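Local coordinates for protein accelerated cell death 11 (Arabidopsis thaliana, PDB 4NTO) that carries ceramide-1-phosphate and phytoceramide-1-phosphate selectively between membranes, but not ceramide or galactosylceramide, at residues M60-K65 / L103-G108. The protein carries 1 engineered substitution. Residues are numbered along the deposited sequence; the frame is centred on the assembly and turned at random.
Sequences MAYVAK and LRVKRG. Engineered in segment 60-65: Ala61 (natural residue Asp). With 1PW ((2S,3R,4E)-2-(acetylamino)-3-hydroxyoctadec-4-en-1-yl dihydrogen phosphate), chain D.
Tyr62 and Lys65 pack against Arg104, Val105 and Gly108 where two helices of the all-helical GLTP fold, 58-72 and 98-121, meet beside the phosphate of the bound lipid. The short segments cross at -117°, their axes 8.9 Å apart.

Van der Waals packing round the Tyr62 ring makes up much of the contact. A first torsion near 180° (chi1 -177°) swings the ring across to the second helix, where the ring edge does the touching: Val105 O lies in the ring plane, 3.6 Å from Tyr62 CE1. Tyr62 CD1 comes to 3.8 Å from Gly108 CA, an approach that a residue without a side chain permits. The Tyr62 hydroxyl hydrogen-bonds Cys41 O on helix 34-50. Beta-branched Val105 suits the same seam: its CG1 lies near Tyr62 CE1, and its CG2 meets Lys65 CB at 3.5 Å.

No direct hydrogen bond joins the segments; instead a water donates to both Ala61 O and Arg104 O. Ala61 is an engineered replacement of aspartate in the lipid-binding site.

Lys65 and Arg104, alongside Arg100, probably offset the negative charge of the phosphate. The bend at chi2 folds Lys65 back along its own helix, where NZ donates to Met60 O and only weakly to phosphate OAF. The C-terminal carboxylate of Trp207 salt-bridges Arg104 NH2, probably steadying the guanidinium, while Arg104 NE donates almost straight to phosphate OAD, 2.9 Å away at 167°.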
loop_
_atom_site.group_PDB
_atom_site.type_symbol
_atom_site.label_atom_id
_atom_site.label_comp_id
_atom_site.label_asym_id
_atom_site.label_seq_id
_atom_site.Cartn_x
_atom_site.Cartn_y
_atom_site.Cartn_z
ATOM N N MET A 60 -8.362 6.042 7.967
ATOM C CA MET A 60 -8.280 7.416 7.466
ATOM C C MET A 60 -7.097 7.655 6.524
ATOM O O MET A 60 -7.171 8.471 5.597
ATOM C CB MET A 60 -8.222 8.432 8.618
ATOM C CG MET A 60 -9.418 8.385 9.553
ATOM S SD MET A 60 -9.416 9.682 10.825
ATOM C CE MET A 60 -9.460 11.161 9.811
ATOM N N ALA A 61 -6.004 6.940 6.757
ATOM C CA ALA A 61 -4.788 7.181 5.996
ATOM C C ALA A 61 -4.730 6.425 4.677
ATOM O O ALA A 61 -4.020 6.835 3.766
ATOM C CB ALA A 61 -3.567 6.845 6.840
ATOM N N TYR A 62 -5.446 5.309 4.575
ATOM C CA TYR A 62 -5.326 4.475 3.383
ATOM C C TYR A 62 -6.693 4.193 2.754
ATOM O O TYR A 62 -6.909 4.480 1.585
ATOM C CB TYR A 62 -4.588 3.161 3.707
ATOM C CG TYR A 62 -4.380 2.284 2.502
ATOM C CD1 TYR A 62 -3.320 2.521 1.621
ATOM C CD2 TYR A 62 -5.250 1.244 2.222
ATOM C CE1 TYR A 62 -3.123 1.742 0.510
ATOM C CE2 TYR A 62 -5.058 0.437 1.091
ATOM C CZ TYR A 62 -3.996 0.699 0.243
ATOM O OH TYR A 62 -3.799 -0.079 -0.873
ATOM N N VAL A 63 -7.616 3.643 3.535
ATOM C CA VAL A 63 -8.930 3.272 3.007
ATOM C C VAL A 63 -9.718 4.460 2.426
ATOM O O VAL A 63 -10.252 4.364 1.313
ATOM C CB VAL A 63 -9.766 2.504 4.039
ATOM C CG1 VAL A 63 -11.183 2.267 3.514
ATOM C CG2 VAL A 63 -9.113 1.158 4.356
ATOM N N ALA A 64 -9.774 5.573 3.160
ATOM C CA ALA A 64 -10.436 6.777 2.650
ATOM C C ALA A 64 -9.794 7.250 1.353
ATOM O O ALA A 64 -10.458 7.831 0.498
ATOM C CB ALA A 64 -10.406 7.897 3.682
ATOM N N LYS A 65 -8.502 6.999 1.205
ATOM C CA LYS A 65 -7.780 7.459 0.034
ATOM C C LYS A 65 -8.139 6.612 -1.165
ATOM O O LYS A 65 -8.415 7.138 -2.245
ATOM C CB LYS A 65 -6.273 7.403 0.279
ATOM C CG LYS A 65 -5.675 8.677 0.817
ATOM C CD LYS A 65 -6.119 8.990 2.232
ATOM C CE LYS A 65 -5.643 10.381 2.628
ATOM N NZ LYS A 65 -6.177 10.793 3.973
ATOM N N LEU A 103 -0.446 9.696 -3.456
ATOM C CA LEU A 103 0.847 9.642 -2.800
ATOM C C LEU A 103 0.769 8.826 -1.504
ATOM O O LEU A 103 1.708 8.100 -1.152
ATOM C CB LEU A 103 1.356 11.057 -2.529
ATOM C CG LEU A 103 2.720 11.216 -1.870
ATOM C CD1 LEU A 103 3.789 10.420 -2.623
ATOM C CD2 LEU A 103 3.095 12.710 -1.797
ATOM N N ARG A 104 -0.350 8.952 -0.798
ATOM C CA ARG A 104 -0.526 8.236 0.463
ATOM C C ARG A 104 -0.868 6.785 0.201
ATOM O O ARG A 104 -0.490 5.907 0.966
ATOM C CB ARG A 104 -1.604 8.887 1.319
ATOM C CG ARG A 104 -1.086 10.026 2.172
ATOM C CD ARG A 104 -1.432 11.381 1.590
ATOM N NE ARG A 104 -0.951 12.447 2.467
ATOM C CZ ARG A 104 0.089 13.230 2.203
ATOM N NH1 ARG A 104 0.439 14.159 3.066
ATOM N NH2 ARG A 104 0.775 13.094 1.078
ATOM N N VAL A 105 -1.588 6.528 -0.882
ATOM C CA VAL A 105 -1.872 5.150 -1.262
ATOM C C VAL A 105 -0.554 4.431 -1.597
ATOM O O VAL A 105 -0.320 3.315 -1.155
ATOM C CB VAL A 105 -2.899 5.079 -2.414
ATOM C CG1 VAL A 105 -2.912 3.694 -3.046
ATOM C CG2 VAL A 105 -4.303 5.446 -1.905
ATOM N N LYS A 106 0.307 5.107 -2.354
ATOM C CA LYS A 106 1.646 4.636 -2.666
ATOM C C LYS A 106 2.401 4.240 -1.384
ATOM O O LYS A 106 2.999 3.162 -1.321
ATOM C CB LYS A 106 2.405 5.720 -3.448
ATOM C CG LYS A 106 3.717 5.270 -4.114
ATOM C CD LYS A 106 4.897 5.267 -3.180
ATOM C CE LYS A 106 5.019 6.576 -2.437
ATOM N NZ LYS A 106 6.433 6.840 -2.020
ATOM N N ARG A 107 2.364 5.098 -0.365
ATOM C CA ARG A 107 2.984 4.765 0.914
ATOM C C ARG A 107 2.401 3.504 1.566
ATOM O O ARG A 107 3.143 2.674 2.114
ATOM C CB ARG A 107 2.924 5.958 1.874
ATOM C CG ARG A 107 3.752 7.123 1.377
ATOM C CD ARG A 107 3.814 8.282 2.364
ATOM N NE ARG A 107 4.480 9.425 1.744
ATOM C CZ ARG A 107 4.099 10.693 1.892
ATOM N NH1 ARG A 107 3.070 11.003 2.674
ATOM N NH2 ARG A 107 4.758 11.654 1.266
ATOM N N GLY A 108 1.082 3.355 1.498
ATOM C CA GLY A 108 0.431 2.152 1.993
ATOM C C GLY A 108 0.921 0.900 1.266
ATOM O O GLY A 108 1.268 -0.096 1.896
HETATM C CAA 1PW D . -11.433 4.798 22.469
HETATM C CAJ 1PW D . -10.080 5.081 21.780
HETATM C CAL 1PW D . -10.058 4.685 20.261
HETATM C CAN 1PW D . -8.571 4.626 19.748
HETATM C CAP 1PW D . -8.357 5.516 18.480
HETATM C CAR 1PW D . -8.194 4.624 17.204
HETATM C CAT 1PW D . -6.925 4.979 16.436
HETATM C CAU 1PW D . -6.955 6.433 16.022
HETATM C CAS 1PW D . -5.933 6.673 14.907
HETATM C CAQ 1PW D . -6.461 7.757 13.946
HETATM C CAO 1PW D . -5.371 8.146 12.894
HETATM C CAM 1PW D . -5.860 9.386 12.147
HETATM C CAK 1PW D . -4.948 9.714 10.925
HETATM C CAH 1PW D . -5.640 10.768 10.046
HETATM C CAI 1PW D . -5.713 10.645 8.674
HETATM C CAZ 1PW D . -5.706 11.883 7.774
HETATM O OAE 1PW D . -6.969 12.513 7.778
HETATM C CBA 1PW D . -4.624 12.815 8.237
HETATM N NAW 1PW D . -3.413 12.076 8.336
HETATM C CAY 1PW D . -2.419 12.428 9.199
HETATM C CAB 1PW D . -1.434 11.287 9.498
HETATM O OAC 1PW D . -2.275 13.641 9.767
HETATM C CAV 1PW D . -4.422 13.904 7.192
HETATM O OAX 1PW D . -4.475 13.256 5.911
HETATM P PBB 1PW D . -3.267 13.515 4.871
HETATM O OAF 1PW D . -3.895 13.325 3.539
HETATM O OAG 1PW D . -2.955 15.062 4.953
HETATM O OAD 1PW D . -2.058 12.663 5.111
HETATM O O HOH W 1 -1.486 5.721 3.566
#